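Local atomic coordinates of MazG-related protein (Thermotoga maritima, PDB entry 2YXH), a protein that is of unknown function in detail but binds magnesium and probably hydrolyses nucleoside triphosphates to monophosphates and pyrophosphate, as its MazG relatives do. Residues 17-20 against 21-24; 37-40 against 41-45; 50-53 against 54-58. The protein carries 1 engineered substitution. All coordinates share one frame; numbering follows the deposited sequence.

Contact 1: 17-20 against 21-24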
# COMPACT_ATOMS: atom_id res chain seq x y z
N PRO A 17 -13.05 -9.49 -14.77
CA PRO A 17 -12.75 -10.92 -15.05
C PRO A 17 -11.23 -11.29 -14.97
O PRO A 17 -10.87 -12.43 -14.73
CB PRO A 17 -13.33 -11.11 -16.47
CG PRO A 17 -13.11 -9.75 -17.13
CD PRO A 17 -13.49 -8.76 -15.99
N TRP A 18 -10.35 -10.31 -15.15
CA TRP A 18 -8.95 -10.49 -14.95
C TRP A 18 -8.70 -10.66 -13.43
O TRP A 18 -7.95 -11.59 -13.00
CB TRP A 18 -8.15 -9.31 -15.56
CG TRP A 18 -6.75 -9.36 -15.21
CD1 TRP A 18 -5.75 -10.10 -15.86
CD2 TRP A 18 -6.13 -8.73 -14.09
NE1 TRP A 18 -4.55 -9.92 -15.21
CE2 TRP A 18 -4.76 -9.09 -14.11
CE3 TRP A 18 -6.58 -7.86 -13.08
CZ2 TRP A 18 -3.84 -8.60 -13.17
CZ3 TRP A 18 -5.69 -7.40 -12.16
CH2 TRP A 18 -4.32 -7.79 -12.19
N LEU A 19 -9.33 -9.80 -12.61
CA LEU A 19 -9.01 -9.78 -11.16
C LEU A 19 -9.43 -11.12 -10.55
O LEU A 19 -8.64 -11.75 -9.78
CB LEU A 19 -9.58 -8.55 -10.43
CG LEU A 19 -9.25 -8.51 -8.91
CD1 LEU A 19 -7.71 -8.60 -8.69
CD2 LEU A 19 -9.90 -7.33 -8.13
N GLU A 20 -10.61 -11.61 -10.99
CA GLU A 20 -11.23 -12.91 -10.55
C GLU A 20 -10.21 -14.06 -10.66
O GLU A 20 -10.17 -14.98 -9.77
CB GLU A 20 -12.47 -13.21 -11.38
CG GLU A 20 -12.88 -14.64 -11.36
CD GLU A 20 -14.35 -14.84 -11.80
OE1 GLU A 20 -14.93 -13.90 -12.41
OE2 GLU A 20 -14.91 -15.97 -11.56
N LYS A 21 -9.40 -14.02 -11.73
CA LYS A 21 -8.43 -15.04 -11.99
C LYS A 21 -7.13 -14.88 -11.24
O LYS A 21 -6.29 -15.80 -11.31
CB LYS A 21 -8.18 -15.21 -13.49
CG LYS A 21 -9.44 -15.77 -14.28
CD LYS A 21 -10.06 -16.99 -13.50
CE LYS A 21 -11.57 -17.32 -13.71
NZ LYS A 21 -12.15 -17.87 -12.36
N GLN A 22 -6.91 -13.74 -10.58
CA GLN A 22 -5.65 -13.49 -9.81
C GLN A 22 -5.66 -14.05 -8.36
O GLN A 22 -6.62 -13.87 -7.60
CB GLN A 22 -5.22 -11.99 -9.80
CG GLN A 22 -5.42 -11.25 -11.11
CD GLN A 22 -4.87 -12.01 -12.28
OE1 GLN A 22 -3.64 -12.30 -12.34
NE2 GLN A 22 -5.76 -12.38 -13.25
N SER A 23 -4.60 -14.71 -7.97
CA SER A 23 -4.49 -15.16 -6.57
C SER A 23 -3.68 -14.10 -5.81
O SER A 23 -2.95 -13.29 -6.40
CB SER A 23 -3.75 -16.49 -6.50
OG SER A 23 -2.43 -16.27 -6.91
N ILE A 24 -3.81 -14.12 -4.50
CA ILE A 24 -3.03 -13.22 -3.63
C ILE A 24 -1.55 -13.32 -3.88
O ILE A 24 -0.85 -12.33 -3.95
CB ILE A 24 -3.47 -13.38 -2.12
CG1 ILE A 24 -3.13 -12.14 -1.31
CG2 ILE A 24 -2.97 -14.65 -1.50
CD1 ILE A 24 -3.87 -12.11 0.02
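Gln22 folds back over the indole of Trp18 where the short helix 17-20 ends and the chain turns toward helix 24-43. Its CG lies beside the backbone N (chi1 -40°) and the chain bends at chi2 (-48°), which lays the carboxamide nearly flat on one ring face, the two planes only 7° apart. CG of Gln22 sits over the six-membered ring in a CH-pi contact, 3.6 Å from its centroid, while CD of Gln22 reaches to 3.4 Å from CE2 of Trp18. The amide nitrogen points at the carbonyl of Trp18, but the modelled distance of 2.3 Å from NE2 of Gln22 to O of Trp18 is doubtfully short. The turn itself is closed by Gln22 N, 2.8 Å from Leu19 O. Leucine suits position 19, since its side chain is buried against Leu13, Leu27 and Leu63. By contrast, the outer side is loose: Glu20 and Lys21 run side by side into solvent, their salt bridge weak at 3.4 Å between OE2 of Glu20 and NZ of Lys21. With an alanine in place of Trp18, the Gln22 amide would probably lose the face that holds it flat and turn more easily. The chemistry is thus divided: Arg70, bonded to Leu19 O and Gln22 O, joins the backbone bond in holding the turn's polar atoms, the amide covers one indole face, and the ion pair stays at the exposed side.

Contact 2: 37-40 against 41-45. With MG (magnesium ion), chain D.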
# COMPACT_ATOMS: atom_id res chain seq x y z
N GLU A 37 9.82 -0.71 -9.55
CA GLU A 37 9.68 0.47 -10.36
C GLU A 37 9.93 1.69 -9.53
O GLU A 37 10.48 2.66 -10.01
CB GLU A 37 8.39 0.50 -11.12
CG GLU A 37 8.19 -0.78 -11.96
CD GLU A 37 6.92 -0.71 -12.80
OE1 GLU A 37 6.95 -1.28 -13.89
OE2 GLU A 37 5.89 -0.07 -12.42
N VAL A 38 9.63 1.62 -8.24
CA VAL A 38 9.75 2.81 -7.40
C VAL A 38 11.28 3.03 -7.14
O VAL A 38 11.84 4.15 -7.32
CB VAL A 38 8.96 2.65 -6.05
CG1 VAL A 38 9.41 3.64 -5.08
CG2 VAL A 38 7.44 2.82 -6.31
N ALA A 39 11.94 1.97 -6.73
CA ALA A 39 13.39 1.97 -6.54
C ALA A 39 14.09 2.51 -7.78
O ALA A 39 14.88 3.42 -7.68
CB ALA A 39 13.83 0.65 -6.22
N GLU A 40 13.75 2.05 -8.97
CA GLU A 40 14.38 2.65 -10.16
C GLU A 40 14.08 4.16 -10.27
O GLU A 40 14.94 4.96 -10.56
CB GLU A 40 13.94 1.86 -11.41
CG GLU A 40 14.13 2.56 -12.73
CD GLU A 40 15.62 2.63 -13.21
OE1 GLU A 40 16.48 2.06 -12.51
OE2 GLU A 40 15.90 3.29 -14.26
N ALA A 41 12.87 4.58 -10.01
CA ALA A 41 12.58 6.02 -10.23
C ALA A 41 13.33 6.88 -9.20
O ALA A 41 13.84 7.95 -9.52
CB ALA A 41 11.14 6.26 -10.21
N VAL A 42 13.44 6.39 -7.99
CA VAL A 42 14.27 7.09 -7.00
C VAL A 42 15.73 7.20 -7.50
O VAL A 42 16.31 8.28 -7.61
CB VAL A 42 14.21 6.36 -5.64
CG1 VAL A 42 15.22 6.92 -4.58
CG2 VAL A 42 12.84 6.43 -5.10
N LYS A 43 16.29 6.06 -7.87
CA LYS A 43 17.60 6.05 -8.51
C LYS A 43 17.81 7.14 -9.55
O LYS A 43 18.80 7.82 -9.51
CB LYS A 43 17.89 4.68 -9.11
CG LYS A 43 18.57 3.75 -8.10
CD LYS A 43 18.48 2.21 -8.52
CE LYS A 43 18.86 1.28 -7.33
NZ LYS A 43 18.03 0.05 -7.52
N LYS A 44 16.87 7.34 -10.46
CA LYS A 44 17.03 8.38 -11.46
C LYS A 44 16.62 9.78 -11.05
O LYS A 44 16.59 10.65 -11.88
CB LYS A 44 16.27 8.01 -12.73
CG LYS A 44 16.49 6.59 -13.24
CD LYS A 44 17.98 6.30 -13.63
CE LYS A 44 18.04 5.35 -14.89
NZ LYS A 44 19.32 4.57 -15.14
N ASN A 45 16.24 10.00 -9.79
CA ASN A 45 15.51 11.27 -9.47
C ASN A 45 14.52 11.63 -10.54
O ASN A 45 14.43 12.77 -11.00
CB ASN A 45 16.52 12.44 -9.22
CG ASN A 45 17.59 12.08 -8.18
OD1 ASN A 45 18.77 12.32 -8.37
ND2 ASN A 45 17.17 11.55 -7.09
MG MG D . 4.19 0.95 -12.22
O HOH W 1 19.18 2.04 -14.46
O HOH W 2 4.69 1.94 -14.25
O HOH W 3 2.99 -0.65 -13.30
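Val42 N donates to Val38 O at 2.8 Å, with the N-H...O angle a nearly straight 171°, in the last turns of helix 24-43, which closes in a Schellman motif at Asn45. Neighbouring bonds of the same helical ladder join Lys43 N to Ala39 O and Lys44 N to Glu40 O. After Lys44 the chain leaves helical geometry: Asn45 takes a positive phi of 40°, a conformation that asparagine accepts more readily than most residues, and its N turns back to Val42 O at 2.8 Å.

Residue types follow the faces of the helix. Val38 and Val42, one turn apart, meet loosely through CG1 and CG2 at 4.4 Å; both pack on Leu50 of helix 47-72, and both also touch the second subunit, Val38 at its Leu28 and Val42 at its Glu25. Ala41, with only a methyl group, is buried against Asn49 and Leu50 of helix 47-72. On the exposed face Glu40 bends at its second torsion (chi2 74°), which carries the carboxylate along the helix to the aliphatic part of Lys44. There OE2 lies against CE, whereas the charged ends form only a long salt bridge, 3.8 Å from OE2 of Glu40 to NZ of Lys44. Water 1 bridges the two from the side, accepting from Lys44 NZ at 2.6 Å and donating weakly to Glu40 OE1. Both residues are exposed.

Glu37, at the other end, turns to a different task. Its chain, extended beyond CG, carries the carboxylate to the magnesium that Glu34, Glu53 and Asp56 also bind, and a single oxygen, OE2 of Glu37, meets the ion at 2.0 Å.

Contact 3: 50-53 against 54-58. Engineered in segment 54-58: Met57 (natural residue Leu). With MG (magnesium ion), chain D.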
# COMPACT_ATOMS: atom_id res chain seq x y z
N LEU A 50 8.40 8.78 -10.45
CA LEU A 50 8.33 8.37 -9.04
C LEU A 50 6.84 8.52 -8.64
O LEU A 50 6.29 7.64 -7.98
CB LEU A 50 9.31 9.15 -8.14
CG LEU A 50 9.32 8.75 -6.64
CD1 LEU A 50 9.45 7.29 -6.27
CD2 LEU A 50 10.40 9.60 -5.96
N GLU A 51 6.20 9.59 -9.13
CA GLU A 51 4.86 9.86 -8.75
C GLU A 51 3.88 8.80 -9.33
O GLU A 51 3.03 8.32 -8.63
CB GLU A 51 4.44 11.23 -9.20
CG GLU A 51 2.99 11.52 -9.01
CD GLU A 51 2.63 12.85 -9.68
OE1 GLU A 51 2.61 12.86 -10.93
OE2 GLU A 51 2.39 13.88 -8.99
N GLU A 52 4.02 8.46 -10.59
CA GLU A 52 3.41 7.31 -11.12
C GLU A 52 3.60 6.03 -10.31
O GLU A 52 2.64 5.40 -9.99
CB GLU A 52 3.82 7.12 -12.57
CG GLU A 52 2.96 5.98 -13.35
CD GLU A 52 3.77 5.17 -14.46
OE1 GLU A 52 4.75 5.72 -15.02
OE2 GLU A 52 3.36 4.02 -14.80
N GLU A 53 4.82 5.55 -10.10
CA GLU A 53 4.98 4.33 -9.41
C GLU A 53 4.44 4.36 -7.94
O GLU A 53 3.99 3.32 -7.42
CB GLU A 53 6.47 3.98 -9.44
CG GLU A 53 7.02 4.13 -10.91
CD GLU A 53 6.29 3.16 -11.87
OE1 GLU A 53 5.58 2.24 -11.42
OE2 GLU A 53 6.39 3.32 -13.11
N ILE A 54 4.60 5.47 -7.24
CA ILE A 54 3.97 5.55 -5.89
C ILE A 54 2.47 5.18 -6.01
O ILE A 54 1.93 4.33 -5.29
CB ILE A 54 4.20 6.92 -5.23
CG1 ILE A 54 5.72 7.05 -4.87
CG2 ILE A 54 3.39 6.98 -3.90
CD1 ILE A 54 6.24 5.98 -3.88
N GLY A 55 1.80 5.79 -7.00
CA GLY A 55 0.41 5.43 -7.17
C GLY A 55 0.21 3.96 -7.52
O GLY A 55 -0.62 3.26 -6.90
N ASP A 56 0.95 3.46 -8.52
CA ASP A 56 0.90 2.04 -8.86
C ASP A 56 1.05 1.16 -7.64
O ASP A 56 0.42 0.15 -7.50
CB ASP A 56 2.04 1.74 -9.79
CG ASP A 56 1.77 2.15 -11.19
OD1 ASP A 56 0.70 2.71 -11.52
OD2 ASP A 56 2.54 1.84 -12.03
N MSE A 57 1.98 1.54 -6.78
CA MSE A 57 2.38 0.76 -5.65
C MSE A 57 1.26 0.66 -4.63
O MSE A 57 0.98 -0.40 -4.10
CB MSE A 57 3.61 1.45 -5.01
CG MSE A 57 4.07 0.68 -3.72
SE MSE A 57 5.30 1.68 -2.54
CE MSE A 57 4.06 3.27 -2.12
N ILE A 58 0.63 1.80 -4.34
CA ILE A 58 -0.48 1.84 -3.39
C ILE A 58 -1.72 1.06 -3.89
O ILE A 58 -2.34 0.27 -3.13
CB ILE A 58 -0.91 3.27 -3.11
CG1 ILE A 58 0.11 3.97 -2.21
CG2 ILE A 58 -2.35 3.27 -2.48
CD1 ILE A 58 -0.23 5.46 -1.98
MG MG D . 4.19 0.95 -12.22
O HOH W 4 0.16 5.46 -11.80
O HOH W 2 4.69 1.94 -14.25
O HOH W 3 2.99 -0.65 -13.30
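Glu53 and Asp56 both set CG beside the backbone N (chi1 -48° and -79°), and Glu53 bends again at chi2 (-61°); these turns lay the two side chains alongside each other, one helical turn apart, aimed at the same magnesium ion. Each gives one oxygen: OE1 of Glu53 binds the metal at 2.1 Å and OD2 of Asp56 at 1.9 Å. The carboxylate planes stand nearly at right angles, so the two groups come to the ion differently turned, and the magnesium that both bind probably offsets the closeness of two acidic oxygens. The glutamate needs its chi2 bend to reach the ion, whereas the shorter aspartate reaches it directly.

Glu52 works from the second shell. Its OE2 and Glu53 OE2 each accept from water 2, itself a ligand of the metal, and this fixes how that water is held. Lys86 of the second subunit makes salt bridges to Glu52 OE2 and to Asp56 OD1, which is likely to ease the crowding of negative charge. Water 4 donates both to Asp56 OD1, at 2.8 Å, and to Glu52 O.

On another face the helix is apolar. Leu50 and Ile54 lie side by side, CD1 of the first 4.0 Å from CG1 of the second. Met57 is an engineered methionine, present as selenomethionine, where the natural residue is leucine; its end leads away, and the residue packs on Ala61 of the second subunit.

Acidic residues spaced three apart on one helix, paired with Glu34 and Glu37 on helix 24-43, form the ExxE...ExxD magnesium site characteristic of MazG-type, all-alpha pyrophosphohydrolases.

Contacts 2 and 3 belong to one metal site. Their centres lie 11 Å apart, and helices 24-43 and 47-72 meet where Glu37 OE2 comes within 2.5 Å of Glu53 OE1, both bound to the same magnesium; Glu34, Asp56 and waters 2 and 3 complete its six oxygen ligands. CG2 of Val38 packs at 3.5 Å on CB of Glu53, joining the two helices close to the ion. Contact 1 stands apart, its centre 28 Å from that of contact 2 and 21 Å from that of contact 3, yet the nearest atoms of the Trp18 side chain lie about 7 Å from another magnesium and from the side chain of Asp60, which with Glu34 binds a magnesium ion. All three contacts also touch the second subunit.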